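Local structure of putative sulfatase yidJ (2QZU) at residues A[366-371]-A[386-391]. The protein probably acts as an arylsulfatase, a metal-dependent hydrolase of the sulfatase family that would cleave sulfate esters. Residues are numbered along the deposited sequence; the frame is centred on the assembly and turned at random.
Sequences LSMMGF and NEVLTG
Met368, present as selenomethionine, reaches from helix 361-368 to the side chains of Val388 and Leu389 on helix 385-390, and this single long side chain carries the contact. Its CG lies beside the backbone N and anti to the carbonyl carbon (chi1 -73°), and the chain runs on extended through chi2, which carries Met368 SE to Val388 CG1 at 3.8 Å. A bend at chi3 (71°) then sets the terminal methyl against both partners, Met368 CE touching Val388 CG1, also at 3.8 Å. The two side chains cross at about a right angle, with Val388 CG1 meeting the selenium end of the longer one.

Leu389 packs differently: it slides antiparallel past Met368, with Leu389 CG 4.1 Å from Met368 CG, while Leu389 CD2 closes on Met368 CE at 3.7 Å. Val388 CG1 and Leu389 CD2 thus both touch the terminal methyl in apolar contacts, and no hydrogen bond joins the segments. Leu340 of strand 338-341 touches both Met368 and Val388, and Ile346 adds to the surroundings of Met368.

A glycine at positive phi follows each helix. After 361-368, Gly370 forms a Schellman motif, Phe371 N returning to Leu366 O at 2.8 Å. In the last turn of 385-390, Thr390 OG1 bonds Asn386 O at 2.7 Å from above the carbonyl plane, and Thr390 N reaches that oxygen from the opposite face. Apolar packing thus joins two helix C-terminal ends beside strand 338-341 of the large mixed sheet, as in the helix-flanked sheet of the alkaline phosphatase-like sulfatase fold.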
ATOM      1  N   LEU A 366     -31.047  16.513  18.372  1.00  6.52           N
ATOM      2  CA  LEU A 366     -32.357  17.037  18.003  1.00  9.89           C
ATOM      3  C   LEU A 366     -33.069  17.689  19.188  1.00  9.92           C
ATOM      4  O   LEU A 366     -33.651  18.762  19.046  1.00  9.01           O
ATOM      5  CB  LEU A 366     -33.224  15.922  17.414  1.00  8.97           C
ATOM      6  CG  LEU A 366     -33.597  16.024  15.930  1.00 18.26           C
ATOM      7  CD1 LEU A 366     -32.447  16.584  15.117  1.00 11.44           C
ATOM      8  CD2 LEU A 366     -34.011  14.648  15.421  1.00 11.01           C
ATOM      9  N   SER A 367     -33.033  17.039  20.349  1.00  5.64           N
ATOM     10  CA  SER A 367     -33.676  17.601  21.537  1.00  5.05           C
ATOM     11  C   SER A 367     -32.931  18.864  21.978  1.00  8.44           C
ATOM     12  O   SER A 367     -33.554  19.857  22.344  1.00  8.80           O
ATOM     13  CB  SER A 367     -33.701  16.579  22.682  1.00  6.63           C
ATOM     14  OG  SER A 367     -34.644  15.547  22.430  1.00  9.57           O
HETATM   15  N   MSE A 368     -31.602  18.826  21.938  1.00  5.44           N
HETATM   16  CA  MSE A 368     -30.806  19.991  22.323  1.00  5.07           C
HETATM   17  C   MSE A 368     -31.125  21.176  21.416  1.00  9.12           C
HETATM   18  O   MSE A 368     -31.105  22.328  21.849  1.00 10.33           O
HETATM   19  CB  MSE A 368     -29.306  19.689  22.216  1.00  5.09           C
HETATM   20  CG  MSE A 368     -28.743  18.781  23.292  1.00  7.54           C
HETATM   21 SE   MSE A 368     -26.888  18.347  22.898  1.00 24.01          SE
HETATM   22  CE  MSE A 368     -26.099  20.077  23.274  1.00  6.42           C
HETATM   23  N   MSE A 369     -31.424  20.881  20.154  1.00  4.30           N
HETATM   24  CA  MSE A 369     -31.712  21.913  19.165  1.00  7.68           C
HETATM   25  C   MSE A 369     -33.128  22.471  19.198  1.00  7.44           C
HETATM   26  O   MSE A 369     -33.427  23.432  18.488  1.00  9.04           O
HETATM   27  CB  MSE A 369     -31.396  21.374  17.770  1.00  9.19           C
HETATM   28  CG  MSE A 369     -29.914  21.131  17.560  1.00 10.88           C
HETATM   29 SE   MSE A 369     -29.489  20.102  15.993  1.00 21.54          SE
HETATM   30  CE  MSE A 369     -27.686  19.614  16.497  1.00 32.60           C
ATOM     31  N   GLY A 370     -33.987  21.871  20.017  1.00  8.37           N
ATOM     32  CA  GLY A 370     -35.361  22.330  20.123  1.00  6.05           C
ATOM     33  C   GLY A 370     -36.354  21.545  19.285  1.00  8.90           C
ATOM     34  O   GLY A 370     -37.477  22.002  19.058  1.00  6.85           O
ATOM     35  N   PHE A 371     -35.959  20.356  18.836  1.00  5.83           N
ATOM     36  CA  PHE A 371     -36.836  19.536  18.005  1.00  6.54           C
ATOM     37  C   PHE A 371     -37.139  18.166  18.612  1.00  5.94           C
ATOM     38  O   PHE A 371     -37.250  17.169  17.898  1.00  9.15           O
ATOM     39  CB  PHE A 371     -36.211  19.366  16.615  1.00  9.28           C
ATOM     40  CG  PHE A 371     -35.993  20.668  15.886  1.00  9.32           C
ATOM     41  CD1 PHE A 371     -37.071  21.485  15.559  1.00  9.75           C
ATOM     42  CD2 PHE A 371     -34.710  21.090  15.555  1.00  9.36           C
ATOM     43  CE1 PHE A 371     -36.874  22.708  14.911  1.00  6.87           C
ATOM     44  CE2 PHE A 371     -34.501  22.311  14.908  1.00  7.25           C
ATOM     45  CZ  PHE A 371     -35.586  23.121  14.587  1.00  8.30           C
ATOM     46  N   ASN A 386     -30.358  16.343  28.203  1.00  9.38           N
ATOM     47  CA  ASN A 386     -30.289  16.984  29.512  1.00  6.84           C
ATOM     48  C   ASN A 386     -28.921  16.775  30.150  1.00  8.42           C
ATOM     49  O   ASN A 386     -28.325  17.711  30.694  1.00 11.27           O
ATOM     50  CB  ASN A 386     -31.382  16.441  30.434  1.00  7.89           C
ATOM     51  CG  ASN A 386     -31.400  17.140  31.776  1.00 18.52           C
ATOM     52  OD1 ASN A 386     -30.995  16.576  32.793  1.00 20.63           O
ATOM     53  ND2 ASN A 386     -31.852  18.389  31.782  1.00 13.57           N
ATOM     54  N   GLU A 387     -28.433  15.539  30.082  1.00  7.55           N
ATOM     55  CA  GLU A 387     -27.130  15.187  30.631  1.00 11.00           C
ATOM     56  C   GLU A 387     -26.028  16.013  29.961  1.00 10.05           C
ATOM     57  O   GLU A 387     -25.139  16.537  30.629  1.00 10.43           O
ATOM     58  CB  GLU A 387     -26.848  13.697  30.413  1.00 11.46           C
ATOM     59  CG  GLU A 387     -27.675  12.721  31.252  1.00 15.52           C
ATOM     60  CD  GLU A 387     -29.149  12.681  30.878  1.00 24.93           C
ATOM     61  OE1 GLU A 387     -29.492  12.950  29.707  1.00 15.28           O
ATOM     62  OE2 GLU A 387     -29.970  12.353  31.761  1.00 28.32           O
ATOM     63  N   VAL A 388     -26.087  16.126  28.638  1.00  9.07           N
ATOM     64  CA  VAL A 388     -25.085  16.886  27.906  1.00 10.91           C
ATOM     65  C   VAL A 388     -25.123  18.374  28.263  1.00 11.37           C
ATOM     66  O   VAL A 388     -24.088  18.983  28.525  1.00 12.85           O
ATOM     67  CB  VAL A 388     -25.274  16.726  26.376  1.00  9.17           C
ATOM     68  CG1 VAL A 388     -24.337  17.660  25.631  1.00  9.91           C
ATOM     69  CG2 VAL A 388     -25.000  15.281  25.972  1.00  5.36           C
ATOM     70  N   LEU A 389     -26.322  18.946  28.289  1.00 10.39           N
ATOM     71  CA  LEU A 389     -26.483  20.364  28.597  1.00 14.81           C
ATOM     72  C   LEU A 389     -26.111  20.761  30.024  1.00 15.42           C
ATOM     73  O   LEU A 389     -25.396  21.742  30.237  1.00 15.86           O
ATOM     74  CB  LEU A 389     -27.928  20.795  28.329  1.00 13.00           C
ATOM     75  CG  LEU A 389     -28.422  20.818  26.881  1.00 10.33           C
ATOM     76  CD1 LEU A 389     -29.931  21.038  26.873  1.00 19.60           C
ATOM     77  CD2 LEU A 389     -27.715  21.922  26.104  1.00 16.38           C
ATOM     78  N   THR A 390     -26.587  19.995  30.998  1.00 16.74           N
ATOM     79  CA  THR A 390     -26.340  20.308  32.402  1.00 20.58           C
ATOM     80  C   THR A 390     -25.110  19.658  33.014  1.00 18.63           C
ATOM     81  O   THR A 390     -24.522  20.194  33.954  1.00 19.34           O
ATOM     82  CB  THR A 390     -27.548  19.912  33.271  1.00 19.74           C
ATOM     83  OG1 THR A 390     -27.728  18.492  33.215  1.00 25.16           O
ATOM     84  CG2 THR A 390     -28.815  20.598  32.774  1.00 24.95           C
ATOM     85  N   GLY A 391     -24.720  18.506  32.486  1.00 16.69           N
ATOM     86  CA  GLY A 391     -23.578  17.811  33.041  1.00 18.20           C
ATOM     87  C   GLY A 391     -24.058  16.847  34.110  1.00 20.13           C
ATOM     88  O   GLY A 391     -23.258  16.196  34.780  1.00 20.71           O
TER